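Local coordinates for protein catalase (Corynebacterium glutamicum, PDB 4B7H) that catalyses the breakdown of hydrogen peroxide to water and oxygen at a haem iron, to which inhibitory nitric oxide is bound here, at residues A[70-75]-A[107-112]; A[225-230]-A[274-279]; A[148-153]-A[183-188]. All blocks are in the same frame, centred on the assembly; numbering follows the deposited sequence.

Contact 1. Residues A[70-75]-A[107-112]. With HEM (protoporphyrin IX containing Fe), chain E; NO (nitric oxide), chain F.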
loop_
_atom_site.group_PDB
_atom_site.type_symbol
_atom_site.label_atom_id
_atom_site.label_comp_id
_atom_site.label_asym_id
_atom_site.label_seq_id
_atom_site.Cartn_x
_atom_site.Cartn_y
_atom_site.Cartn_z
ATOM N N HIS A 70 3.163 -0.038 20.933
ATOM C CA HIS A 70 4.488 -0.661 21.082
ATOM C C HIS A 70 5.441 -0.300 19.932
ATOM O O HIS A 70 6.325 -1.080 19.576
ATOM C CB HIS A 70 4.406 -2.186 21.250
ATOM C CG HIS A 70 3.726 -2.644 22.511
ATOM N ND1 HIS A 70 4.426 -3.077 23.621
ATOM C CD2 HIS A 70 2.413 -2.802 22.812
ATOM C CE1 HIS A 70 3.574 -3.457 24.558
ATOM N NE2 HIS A 70 2.346 -3.295 24.096
ATOM N N ALA A 71 5.289 0.905 19.386
ATOM C CA ALA A 71 6.145 1.377 18.293
ATOM C C ALA A 71 7.634 1.387 18.616
ATOM O O ALA A 71 8.450 1.066 17.748
ATOM C CB ALA A 71 5.720 2.763 17.850
ATOM N N LYS A 72 7.982 1.801 19.837
ATOM C CA LYS A 72 9.386 1.977 20.236
ATOM C C LYS A 72 9.919 0.725 20.919
ATOM O O LYS A 72 9.549 0.428 22.055
ATOM C CB LYS A 72 9.540 3.160 21.202
ATOM C CG LYS A 72 11.000 3.416 21.617
ATOM C CD LYS A 72 11.763 4.119 20.484
ATOM C CE LYS A 72 13.289 4.171 20.686
ATOM N NZ LYS A 72 13.679 4.802 21.987
ATOM N N GLY A 73 10.791 -0.010 20.248
ATOM C CA GLY A 73 11.321 -1.224 20.835
ATOM C C GLY A 73 12.620 -1.672 20.212
ATOM O O GLY A 73 13.157 -1.011 19.317
ATOM N N HIS A 74 13.115 -2.814 20.680
ATOM C CA HIS A 74 14.433 -3.303 20.301
ATOM C C HIS A 74 14.488 -4.747 20.733
ATOM O O HIS A 74 13.654 -5.199 21.525
ATOM C CB HIS A 74 15.519 -2.511 21.029
ATOM C CG HIS A 74 15.293 -2.430 22.503
ATOM N ND1 HIS A 74 14.481 -1.472 23.074
ATOM C CD2 HIS A 74 15.723 -3.216 23.519
ATOM C CE1 HIS A 74 14.442 -1.655 24.382
ATOM N NE2 HIS A 74 15.173 -2.716 24.676
ATOM N N GLY A 75 15.460 -5.495 20.235
ATOM C CA GLY A 75 15.455 -6.903 20.560
ATOM C C GLY A 75 16.751 -7.639 20.338
ATOM O O GLY A 75 17.806 -7.042 20.118
ATOM N N PHE A 107 11.575 -6.111 23.088
ATOM C CA PHE A 107 11.122 -5.339 24.242
ATOM C C PHE A 107 10.666 -3.985 23.730
ATOM O O PHE A 107 11.120 -3.528 22.680
ATOM C CB PHE A 107 12.276 -5.111 25.216
ATOM C CG PHE A 107 12.890 -6.379 25.760
ATOM C CD1 PHE A 107 12.264 -7.091 26.776
ATOM C CD2 PHE A 107 14.105 -6.838 25.275
ATOM C CE1 PHE A 107 12.832 -8.249 27.285
ATOM C CE2 PHE A 107 14.677 -7.992 25.777
ATOM C CZ PHE A 107 14.041 -8.699 26.785
ATOM N N SER A 108 9.803 -3.308 24.475
ATOM C CA SER A 108 9.223 -2.067 23.968
ATOM C C SER A 108 8.554 -1.270 25.068
ATOM O O SER A 108 8.338 -1.781 26.161
ATOM C CB SER A 108 8.174 -2.401 22.899
ATOM O OG SER A 108 7.200 -3.299 23.417
ATOM N N THR A 109 8.216 -0.020 24.768
ATOM C CA THR A 109 7.225 0.709 25.552
ATOM C C THR A 109 5.884 0.518 24.834
ATOM O O THR A 109 5.800 -0.300 23.917
ATOM C CB THR A 109 7.576 2.197 25.669
ATOM O OG1 THR A 109 7.764 2.735 24.353
ATOM C CG2 THR A 109 8.846 2.395 26.488
ATOM N N VAL A 110 4.853 1.266 25.225
ATOM C CA VAL A 110 3.520 1.108 24.639
ATOM C C VAL A 110 3.021 2.328 23.868
ATOM O O VAL A 110 2.667 2.225 22.694
ATOM C CB VAL A 110 2.470 0.748 25.714
ATOM C CG1 VAL A 110 1.064 0.690 25.102
ATOM C CG2 VAL A 110 2.836 -0.568 26.383
ATOM N N ALA A 111 2.969 3.476 24.538
ATOM C CA ALA A 111 2.292 4.656 23.989
ATOM C C ALA A 111 3.090 5.463 22.972
ATOM O O ALA A 111 2.541 5.954 21.979
ATOM C CB ALA A 111 1.821 5.571 25.121
ATOM N N GLY A 112 4.381 5.629 23.228
ATOM C CA GLY A 112 5.191 6.514 22.416
ATOM C C GLY A 112 5.465 6.010 21.010
ATOM O O GLY A 112 5.395 4.808 20.730
HETATM C CHA HEM E . 1.642 -4.950 20.096
HETATM C CHB HEM E . -3.162 -5.566 19.837
HETATM C CHC HEM E . -3.251 -6.322 24.618
HETATM C CHD HEM E . 1.481 -7.186 24.434
HETATM C C1A HEM E . 0.359 -5.034 19.613
HETATM C C2A HEM E . -0.038 -4.882 18.226
HETATM C C3A HEM E . -1.365 -5.071 18.167
HETATM C C4A HEM E . -1.848 -5.335 19.501
HETATM C CMA HEM E . -2.279 -5.032 16.937
HETATM C CAA HEM E . 0.925 -4.578 17.058
HETATM C CBA HEM E . 1.483 -5.886 16.513
HETATM C CGA HEM E . 2.282 -5.699 15.251
HETATM O O1A HEM E . 3.302 -6.418 15.107
HETATM O O2A HEM E . 1.925 -4.858 14.386
HETATM C C1B HEM E . -3.624 -5.799 21.112
HETATM C C2B HEM E . -5.008 -5.945 21.503
HETATM C C3B HEM E . -5.026 -6.130 22.839
HETATM C C4B HEM E . -3.658 -6.130 23.308
HETATM C CMB HEM E . -6.193 -5.864 20.520
HETATM C CAB HEM E . -6.214 -6.365 23.792
HETATM C CBB HEM E . -7.352 -6.929 23.386
HETATM C C1C HEM E . -1.997 -6.797 24.958
HETATM C C2C HEM E . -1.634 -7.595 26.120
HETATM C C3C HEM E . -0.311 -7.824 26.051
HETATM C C4C HEM E . 0.179 -7.200 24.840
HETATM C CMC HEM E . -2.620 -8.050 27.224
HETATM C CAC HEM E . 0.607 -8.655 26.980
HETATM C CBC HEM E . 0.159 -9.699 27.698
HETATM C C1D HEM E . 1.951 -6.598 23.292
HETATM C C2D HEM E . 3.339 -6.522 22.973
HETATM C C3D HEM E . 3.407 -5.835 21.636
HETATM C C4D HEM E . 2.047 -5.566 21.256
HETATM C CMD HEM E . 4.512 -7.018 23.815
HETATM C CAD HEM E . 4.684 -5.543 20.863
HETATM C CBD HEM E . 5.154 -6.838 20.203
HETATM C CGD HEM E . 6.461 -6.506 19.547
HETATM O O1D HEM E . 6.549 -6.545 18.295
HETATM O O2D HEM E . 7.424 -6.175 20.284
HETATM N NA HEM E . -0.768 -5.319 20.370
HETATM N NB HEM E . -2.824 -5.913 22.229
HETATM N NC HEM E . -0.863 -6.581 24.192
HETATM N ND HEM E . 1.208 -6.019 22.267
HETATM FE FE HEM E . -0.801 -5.912 22.290
HETATM N N NO F . -0.799 -4.339 22.929
HETATM O O NO F . -1.073 -3.562 23.678
HETATM O O HOH W 1 3.177 3.110 20.130
HETATM O O HOH W 2 6.148 2.418 21.984
#
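The distal side of the haem pocket is built here, where His70 and Ala71 run into antiparallel strand 73-82 and Thr109 and Val110 follow the end of its partner, strand 100-108. His70 occupies the place of the distal histidine of haem catalases. HEM C3D lies 3.3 Å from the plane of its imidazole, over the ring centre, and Val110 CG2 approaches the opposite face in a CH-pi contact, 3.8 Å from the ring centroid. The ring is therefore sandwiched between porphyrin and valine. Its rotation is fixed by ND1, which donates to Ser108 OG at 2.8 Å, only 7° out of the imidazole plane. That hydroxyl is brought there by a chi1 of 55°, which sets OG between its own backbone N and carbonyl carbon. At the ring edge, near its plane, NE2 faces the oxygen of the iron-bound nitric oxide at 3.5 Å. The backbone of His70 is held as well: its N donates to a lone pair of Val110 O, 2.9 Å away. Further along, Gly73 pairs with Ser108 and His74 with Phe107, the latter pair joined by two backbone hydrogen bonds. The imidazole of His74 places one face over Phe107 O, while its NE2 bonds to Ser203. Beside the turn, a water accepts from Lys72 N, donates to Gly112 O at 2.8 Å and bonds to Thr109 OG1 at 2.9 Å.

Contact 2. Residues A[225-230]-A[274-279]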
loop_
_atom_site.group_PDB
_atom_site.type_symbol
_atom_site.label_atom_id
_atom_site.label_comp_id
_atom_site.label_asym_id
_atom_site.label_seq_id
_atom_site.Cartn_x
_atom_site.Cartn_y
_atom_site.Cartn_z
ATOM N N TRP A 225 -4.865 -25.311 33.045
ATOM C CA TRP A 225 -4.699 -23.886 32.786
ATOM C C TRP A 225 -3.321 -23.438 33.267
ATOM O O TRP A 225 -2.844 -23.902 34.308
ATOM C CB TRP A 225 -5.797 -23.083 33.476
ATOM C CG TRP A 225 -7.203 -23.454 33.056
ATOM C CD1 TRP A 225 -8.162 -24.062 33.830
ATOM C CD2 TRP A 225 -7.809 -23.236 31.770
ATOM N NE1 TRP A 225 -9.320 -24.230 33.105
ATOM C CE2 TRP A 225 -9.128 -23.736 31.837
ATOM C CE3 TRP A 225 -7.361 -22.672 30.564
ATOM C CZ2 TRP A 225 -10.005 -23.677 30.751
ATOM C CZ3 TRP A 225 -8.234 -22.615 29.491
ATOM C CH2 TRP A 225 -9.540 -23.111 29.590
ATOM N N VAL A 226 -2.662 -22.552 32.518
ATOM C CA VAL A 226 -1.331 -22.101 32.912
ATOM C C VAL A 226 -1.140 -20.593 32.766
ATOM O O VAL A 226 -1.819 -19.944 31.968
ATOM C CB VAL A 226 -0.211 -22.811 32.095
ATOM C CG1 VAL A 226 -0.283 -24.324 32.255
ATOM C CG2 VAL A 226 -0.273 -22.412 30.616
ATOM N N LYS A 227 -0.224 -20.048 33.564
ATOM C CA LYS A 227 0.295 -18.696 33.375
ATOM C C LYS A 227 1.818 -18.743 33.342
ATOM O O LYS A 227 2.452 -19.416 34.160
ATOM C CB LYS A 227 -0.171 -17.737 34.476
ATOM C CG LYS A 227 -1.645 -17.353 34.390
ATOM C CD LYS A 227 -1.995 -16.282 35.418
ATOM C CE LYS A 227 -3.481 -15.918 35.385
ATOM N NZ LYS A 227 -3.900 -15.169 34.152
ATOM N N TYR A 228 2.400 -18.023 32.392
ATOM C CA TYR A 228 3.845 -17.961 32.238
ATOM C C TYR A 228 4.469 -16.825 33.026
ATOM O O TYR A 228 3.969 -15.694 32.997
ATOM C CB TYR A 228 4.197 -17.737 30.779
ATOM C CG TYR A 228 3.878 -18.871 29.845
ATOM C CD1 TYR A 228 4.692 -19.999 29.792
ATOM C CD2 TYR A 228 2.794 -18.797 28.976
ATOM C CE1 TYR A 228 4.421 -21.032 28.915
ATOM C CE2 TYR A 228 2.513 -19.823 28.094
ATOM C CZ TYR A 228 3.333 -20.937 28.065
ATOM O OH TYR A 228 3.063 -21.953 27.178
ATOM N N HIS A 229 5.582 -17.125 33.677
ATOM C CA HIS A 229 6.391 -16.165 34.395
ATOM C C HIS A 229 7.836 -16.299 33.990
ATOM O O HIS A 229 8.384 -17.366 34.026
ATOM C CB HIS A 229 6.250 -16.394 35.944
ATOM C CG HIS A 229 4.869 -16.158 36.495
ATOM N ND1 HIS A 229 4.589 -15.181 37.328
ATOM C CD2 HIS A 229 3.731 -16.868 36.324
ATOM C CE1 HIS A 229 3.329 -15.246 37.635
ATOM N NE2 HIS A 229 2.808 -16.294 37.033
ATOM N N PHE A 230 8.438 -15.202 33.562
ATOM C CA PHE A 230 9.834 -15.182 33.159
ATOM C C PHE A 230 10.593 -14.350 34.187
ATOM O O PHE A 230 10.476 -13.118 34.214
ATOM C CB PHE A 230 9.969 -14.615 31.739
ATOM C CG PHE A 230 9.056 -15.285 30.740
ATOM C CD1 PHE A 230 9.202 -16.635 30.446
ATOM C CD2 PHE A 230 8.049 -14.573 30.109
ATOM C CE1 PHE A 230 8.359 -17.261 29.534
ATOM C CE2 PHE A 230 7.205 -15.193 29.196
ATOM C CZ PHE A 230 7.357 -16.537 28.913
ATOM N N LYS A 274 9.083 -20.166 34.287
ATOM C CA LYS A 274 8.254 -20.876 35.254
ATOM C C LYS A 274 6.788 -20.752 34.858
ATOM O O LYS A 274 6.418 -19.864 34.081
ATOM C CB LYS A 274 8.472 -20.321 36.672
ATOM C CG LYS A 274 9.938 -20.206 37.087
ATOM C CD LYS A 274 10.091 -19.781 38.544
ATOM C CE LYS A 274 11.561 -19.610 38.916
ATOM N NZ LYS A 274 12.306 -20.894 38.823
ATOM N N VAL A 275 5.958 -21.652 35.370
ATOM C CA VAL A 275 4.523 -21.567 35.159
ATOM C C VAL A 275 3.755 -21.732 36.458
ATOM O O VAL A 275 4.221 -22.386 37.390
ATOM C CB VAL A 275 4.012 -22.630 34.158
ATOM C CG1 VAL A 275 4.397 -22.243 32.732
ATOM C CG2 VAL A 275 4.532 -24.030 34.519
ATOM N N GLN A 276 2.584 -21.109 36.518
ATOM C CA GLN A 276 1.557 -21.511 37.466
ATOM C C GLN A 276 0.670 -22.498 36.734
ATOM O O GLN A 276 0.361 -22.306 35.556
ATOM C CB GLN A 276 0.719 -20.316 37.917
ATOM C CG GLN A 276 1.478 -19.271 38.710
ATOM C CD GLN A 276 0.632 -18.064 39.020
ATOM O OE1 GLN A 276 0.334 -17.262 38.134
ATOM N NE2 GLN A 276 0.230 -17.926 40.284
ATOM N N ILE A 277 0.264 -23.562 37.421
ATOM C CA ILE A 277 -0.587 -24.574 36.817
ATOM C C ILE A 277 -1.849 -24.751 37.651
ATOM O O ILE A 277 -1.781 -25.165 38.811
ATOM C CB ILE A 277 0.155 -25.923 36.674
ATOM C CG1 ILE A 277 1.401 -25.753 35.794
ATOM C CG2 ILE A 277 -0.779 -26.996 36.103
ATOM C CD1 ILE A 277 2.218 -27.022 35.634
ATOM N N MET A 278 -2.995 -24.415 37.063
ATOM C CA MET A 278 -4.281 -24.607 37.718
ATOM C C MET A 278 -5.020 -25.787 37.099
ATOM O O MET A 278 -5.340 -25.774 35.915
ATOM C CB MET A 278 -5.129 -23.340 37.607
ATOM C CG MET A 278 -6.547 -23.495 38.148
ATOM S SD MET A 278 -7.561 -22.034 37.842
ATOM C CE MET A 278 -6.833 -20.850 38.970
ATOM N N PRO A 279 -5.285 -26.829 37.897
ATOM C CA PRO A 279 -6.057 -27.958 37.365
ATOM C C PRO A 279 -7.370 -27.484 36.740
ATOM O O PRO A 279 -7.991 -26.537 37.243
ATOM C CB PRO A 279 -6.325 -28.813 38.610
ATOM C CG PRO A 279 -5.163 -28.509 39.506
ATOM C CD PRO A 279 -4.882 -27.043 39.299
#
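Trp225 to His229 pair in antiparallel register with Met278 to Lys274, joining two neighbouring strands of the curled sheet that forms the catalase beta-barrel. Six backbone hydrogen bonds link the hydrogen-bonded pairs Trp225-Met278, Lys227-Gln276 and His229-Lys274; the first has Met278 N donating to Trp225 O at 2.8 Å. Between them, the CA-H groups of Val226 and Val275 each approach a carbonyl of the other strand, Gln276 O and Lys227 O. Apolar packing occupies the face carrying Val226, Tyr228, Val275 and Ile277: Val275 CG1 lies 3.7 Å from Tyr228 CD1, and Val226 CG1 lies 4.2 Å from Ile277 CG1, each pair running side by side. The other face is mixed. Met278 SD makes an oblique Met-aromatic contact 5.5 Å from the centroid of the five-membered ring of Trp225, while the Lys227 chain crosses Gln276 at a slant and then leads away, its NZ bonding to Ser211 O. The one side-chain hydrogen bond across the strands is diagonal and probably helps orient His229, which touches the bound NADPH. Gln276 extends beyond CG (chi2 175°), and its NE2 is held by Trp297 O and Tyr302 O. Its OE1 accepts from His229 NE2 at 2.9 Å, with imidazole and amide planes 87° apart and the donor above the carbonyl plane.

Contact 3. Residues A[148-153]-A[183-188]. With NDP (NADPH dihydro-nicotinamide-adenine-dinucleotide phosphate), chain H.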
loop_
_atom_site.group_PDB
_atom_site.type_symbol
_atom_site.label_atom_id
_atom_site.label_comp_id
_atom_site.label_asym_id
_atom_site.label_seq_id
_atom_site.Cartn_x
_atom_site.Cartn_y
_atom_site.Cartn_z
ATOM N N PHE A 148 -4.839 -3.612 31.852
ATOM C CA PHE A 148 -5.794 -2.560 32.184
ATOM C C PHE A 148 -7.260 -2.915 31.951
ATOM O O PHE A 148 -8.143 -2.218 32.459
ATOM C CB PHE A 148 -5.516 -1.310 31.341
ATOM C CG PHE A 148 -4.124 -0.746 31.486
ATOM C CD1 PHE A 148 -3.849 0.225 32.445
ATOM C CD2 PHE A 148 -3.105 -1.143 30.622
ATOM C CE1 PHE A 148 -2.568 0.773 32.559
ATOM C CE2 PHE A 148 -1.821 -0.597 30.731
ATOM C CZ PHE A 148 -1.561 0.362 31.697
ATOM N N LEU A 149 -7.523 -3.946 31.145
ATOM C CA LEU A 149 -8.884 -4.191 30.654
ATOM C C LEU A 149 -9.183 -5.671 30.582
ATOM O O LEU A 149 -8.259 -6.490 30.582
ATOM C CB LEU A 149 -9.072 -3.599 29.255
ATOM C CG LEU A 149 -8.816 -2.108 29.044
ATOM C CD1 LEU A 149 -8.715 -1.818 27.555
ATOM C CD2 LEU A 149 -9.906 -1.258 29.709
ATOM N N ARG A 150 -10.472 -6.015 30.517
ATOM C CA ARG A 150 -10.886 -7.412 30.375
ATOM C C ARG A 150 -11.736 -7.657 29.130
ATOM O O ARG A 150 -12.328 -8.733 28.966
ATOM C CB ARG A 150 -11.607 -7.913 31.641
ATOM C CG ARG A 150 -12.911 -7.190 31.975
ATOM C CD ARG A 150 -13.518 -7.705 33.287
ATOM N NE ARG A 150 -12.688 -7.357 34.443
ATOM C CZ ARG A 150 -12.948 -6.387 35.322
ATOM N NH1 ARG A 150 -14.042 -5.634 35.209
ATOM N NH2 ARG A 150 -12.107 -6.179 36.329
ATOM N N ASP A 151 -11.785 -6.681 28.233
ATOM C CA ASP A 151 -12.521 -6.882 26.994
ATOM C C ASP A 151 -11.855 -6.103 25.873
ATOM O O ASP A 151 -11.599 -4.904 26.003
ATOM C CB ASP A 151 -13.980 -6.453 27.183
ATOM C CG ASP A 151 -14.914 -7.077 26.170
ATOM O OD1 ASP A 151 -14.590 -7.011 24.967
ATOM O OD2 ASP A 151 -15.973 -7.626 26.571
ATOM N N GLY A 152 -11.566 -6.795 24.772
ATOM C CA GLY A 152 -10.892 -6.184 23.642
ATOM C C GLY A 152 -11.651 -5.040 23.006
ATOM O O GLY A 152 -11.051 -4.188 22.350
ATOM N N MET A 153 -12.968 -5.008 23.198
ATOM C CA MET A 153 -13.778 -3.910 22.687
ATOM C C MET A 153 -13.257 -2.558 23.199
ATOM O O MET A 153 -13.387 -1.540 22.518
ATOM C CB MET A 153 -15.239 -4.097 23.103
ATOM C CG MET A 153 -16.182 -3.029 22.553
ATOM S SD MET A 153 -16.262 -2.998 20.750
ATOM C CE MET A 153 -17.454 -4.310 20.476
ATOM N N ALA A 183 -13.095 3.719 33.491
ATOM C CA ALA A 183 -12.914 2.285 33.261
ATOM C C ALA A 183 -12.182 1.705 34.463
ATOM O O ALA A 183 -11.005 1.357 34.372
ATOM C CB ALA A 183 -12.116 2.041 31.972
ATOM N N PRO A 184 -12.876 1.604 35.607
ATOM C CA PRO A 184 -12.226 1.252 36.873
ATOM C C PRO A 184 -11.617 -0.143 36.896
ATOM O O PRO A 184 -10.829 -0.427 37.798
ATOM C CB PRO A 184 -13.361 1.366 37.901
ATOM C CG PRO A 184 -14.625 1.205 37.096
ATOM C CD PRO A 184 -14.314 1.867 35.783
ATOM N N GLU A 185 -11.953 -0.993 35.927
ATOM C CA GLU A 185 -11.253 -2.270 35.780
ATOM C C GLU A 185 -9.739 -2.067 35.607
ATOM O O GLU A 185 -8.949 -3.000 35.832
ATOM C CB GLU A 185 -11.821 -3.084 34.611
ATOM C CG GLU A 185 -11.672 -2.441 33.228
ATOM C CD GLU A 185 -12.933 -1.728 32.779
ATOM O OE1 GLU A 185 -13.500 -0.955 33.582
ATOM O OE2 GLU A 185 -13.375 -1.955 31.624
ATOM N N SER A 186 -9.344 -0.847 35.227
ATOM C CA SER A 186 -7.939 -0.467 35.061
ATOM C C SER A 186 -7.141 -0.376 36.368
ATOM O O SER A 186 -5.915 -0.282 36.336
ATOM C CB SER A 186 -7.853 0.888 34.346
ATOM O OG SER A 186 -8.365 1.937 35.164
ATOM N N ALA A 187 -7.822 -0.394 37.512
ATOM C CA ALA A 187 -7.153 -0.088 38.774
ATOM C C ALA A 187 -5.980 -1.015 39.108
ATOM O O ALA A 187 -4.955 -0.560 39.615
ATOM C CB ALA A 187 -8.154 -0.034 39.916
ATOM N N HIS A 188 -6.113 -2.307 38.826
ATOM C CA HIS A 188 -5.016 -3.216 39.143
ATOM C C HIS A 188 -3.745 -2.824 38.403
ATOM O O HIS A 188 -2.692 -2.613 39.020
ATOM C CB HIS A 188 -5.381 -4.673 38.843
ATOM C CG HIS A 188 -4.459 -5.660 39.489
ATOM N ND1 HIS A 188 -4.632 -7.022 39.385
ATOM C CD2 HIS A 188 -3.354 -5.479 40.250
ATOM C CE1 HIS A 188 -3.673 -7.638 40.056
ATOM N NE2 HIS A 188 -2.888 -6.724 40.597
HETATM P PA NDP H . 2.821 -12.908 46.683
HETATM O O1A NDP H . 3.401 -12.335 47.923
HETATM O O2A NDP H . 3.024 -14.380 46.576
HETATM O O5B NDP H . 3.494 -12.171 45.430
HETATM C C5B NDP H . 3.586 -10.767 45.396
HETATM C C4B NDP H . 4.212 -10.407 44.059
HETATM O O4B NDP H . 4.297 -8.993 43.952
HETATM C C3B NDP H . 5.626 -10.978 43.937
HETATM O O3B NDP H . 5.813 -11.525 42.645
HETATM C C2B NDP H . 6.488 -9.750 44.164
HETATM O O2B NDP H . 7.788 -9.808 43.609
HETATM C C1B NDP H . 5.606 -8.676 43.544
HETATM N N9A NDP H . 6.045 -7.303 43.860
HETATM C C8A NDP H . 6.936 -6.912 44.828
HETATM N N7A NDP H . 7.084 -5.569 44.769
HETATM C C5A NDP H . 6.301 -5.093 43.769
HETATM C C6A NDP H . 6.076 -3.807 43.282
HETATM N N6A NDP H . 6.924 -2.821 43.577
HETATM N N1A NDP H . 5.195 -3.631 42.239
HETATM C C2A NDP H . 4.553 -4.715 41.676
HETATM N N3A NDP H . 4.783 -5.987 42.160
HETATM C C4A NDP H . 5.645 -6.173 43.190
HETATM O O3 NDP H . 1.254 -12.500 46.625
HETATM P PN NDP H . 0.228 -12.907 45.444
HETATM O O1N NDP H . 0.913 -13.729 44.407
HETATM O O2N NDP H . -0.997 -13.404 46.116
HETATM O O5D NDP H . -0.148 -11.486 44.786
HETATM C C5D NDP H . -0.364 -10.356 45.609
HETATM C C4D NDP H . -0.350 -9.104 44.755
HETATM O O4D NDP H . 0.928 -8.971 44.166
HETATM C C3D NDP H . -1.350 -9.200 43.613
HETATM O O3D NDP H . -2.607 -8.647 43.977
HETATM C C2D NDP H . -0.659 -8.440 42.495
HETATM O O2D NDP H . -1.048 -7.095 42.532
HETATM C C1D NDP H . 0.829 -8.495 42.829
HETATM N N1N NDP H . 1.567 -9.389 41.911
HETATM C C2N NDP H . 1.062 -10.632 41.656
HETATM C C3N NDP H . 1.696 -11.529 40.811
HETATM C C7N NDP H . 1.051 -12.858 40.584
HETATM O O7N NDP H . 1.261 -13.501 39.361
HETATM N N7N NDP H . 0.277 -13.391 41.524
HETATM C C4N NDP H . 2.998 -11.197 40.113
HETATM C C5N NDP H . 3.464 -9.813 40.462
HETATM C C6N NDP H . 2.741 -8.987 41.325
HETATM P P2B NDP H . 9.045 -10.286 44.504
HETATM O O1X NDP H . 9.099 -9.410 45.738
HETATM O O2X NDP H . 8.838 -11.740 44.870
HETATM O O3X NDP H . 10.287 -10.117 43.647
HETATM O O HOH W 3 -12.589 -4.061 30.088
#
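Glu185 OE2 accepts a hydrogen bond from a water at 2.7 Å, and that water in turn accepts from Arg150 N at 2.9 Å, tying the loop before helix 155-162 to the turn that leads into helix 187-194. The arrangement joins a loop that touches the haem at Gly152 to a helix that touches the nucleotide, at the interfaces with two neighbouring subunits. The arginine and glutamate side chains also meet, but not as an ion pair: Glu185 CB sits 3.1 Å above the guanidinium plane, offset toward its rim, and Arg150 NH1 stays 5.0 Å from Glu185 OE1. A chi1 of 63° and a bend at chi2 fold the glutamate back on itself. Its carboxylate and the guanidinium are nearly parallel, the planes 14° apart. Leu149 CD2 flanks the same acid group, 4.0 Å from Glu185 OE2. On the backbone, Phe148 O takes a CA-H...O contact from Ser186 CA at 3.1 Å, while the Phe148 ring packs against Phe158 and Trp180. Arg150 forms salt bridges with Asp292 and Asp452 and a hydrogen bond with Thr294 OG1; Glu185 OE1 is hydrogen-bonded to Ser415 of a neighbouring subunit. Two residues after Ser186, His188 NE2 and O2D of the NADPH ribose share a hydrogen bond of 2.7 Å. The contact between the segments thus rests largely on one water bridge and on carbon packing over a guanidinium face, and the opposite charges of Arg150 and Glu185 probably attract only at longer range.

Along the chain contact 1 comes first, then contact 3, then contact 2, each closing before the next opens, and all belong to the catalase part of the chain. Contacts 1 and 2 reach the same antiparallel sheet, through strands 73-82 and 100-108 and strands 223-232 and 270-279; their centres are about 25 Å apart. Strand 305-314 pairs with both 73-82 and 270-279 and so links them. Contact 3 lies outside the strands, about 21 Å from contact 1 and about 22 Å from contact 2 between centres. The three do not touch, yet together they supply residues to the haem pocket, through contacts 1 and 3, and to the NADPH pocket, through contacts 2 and 3.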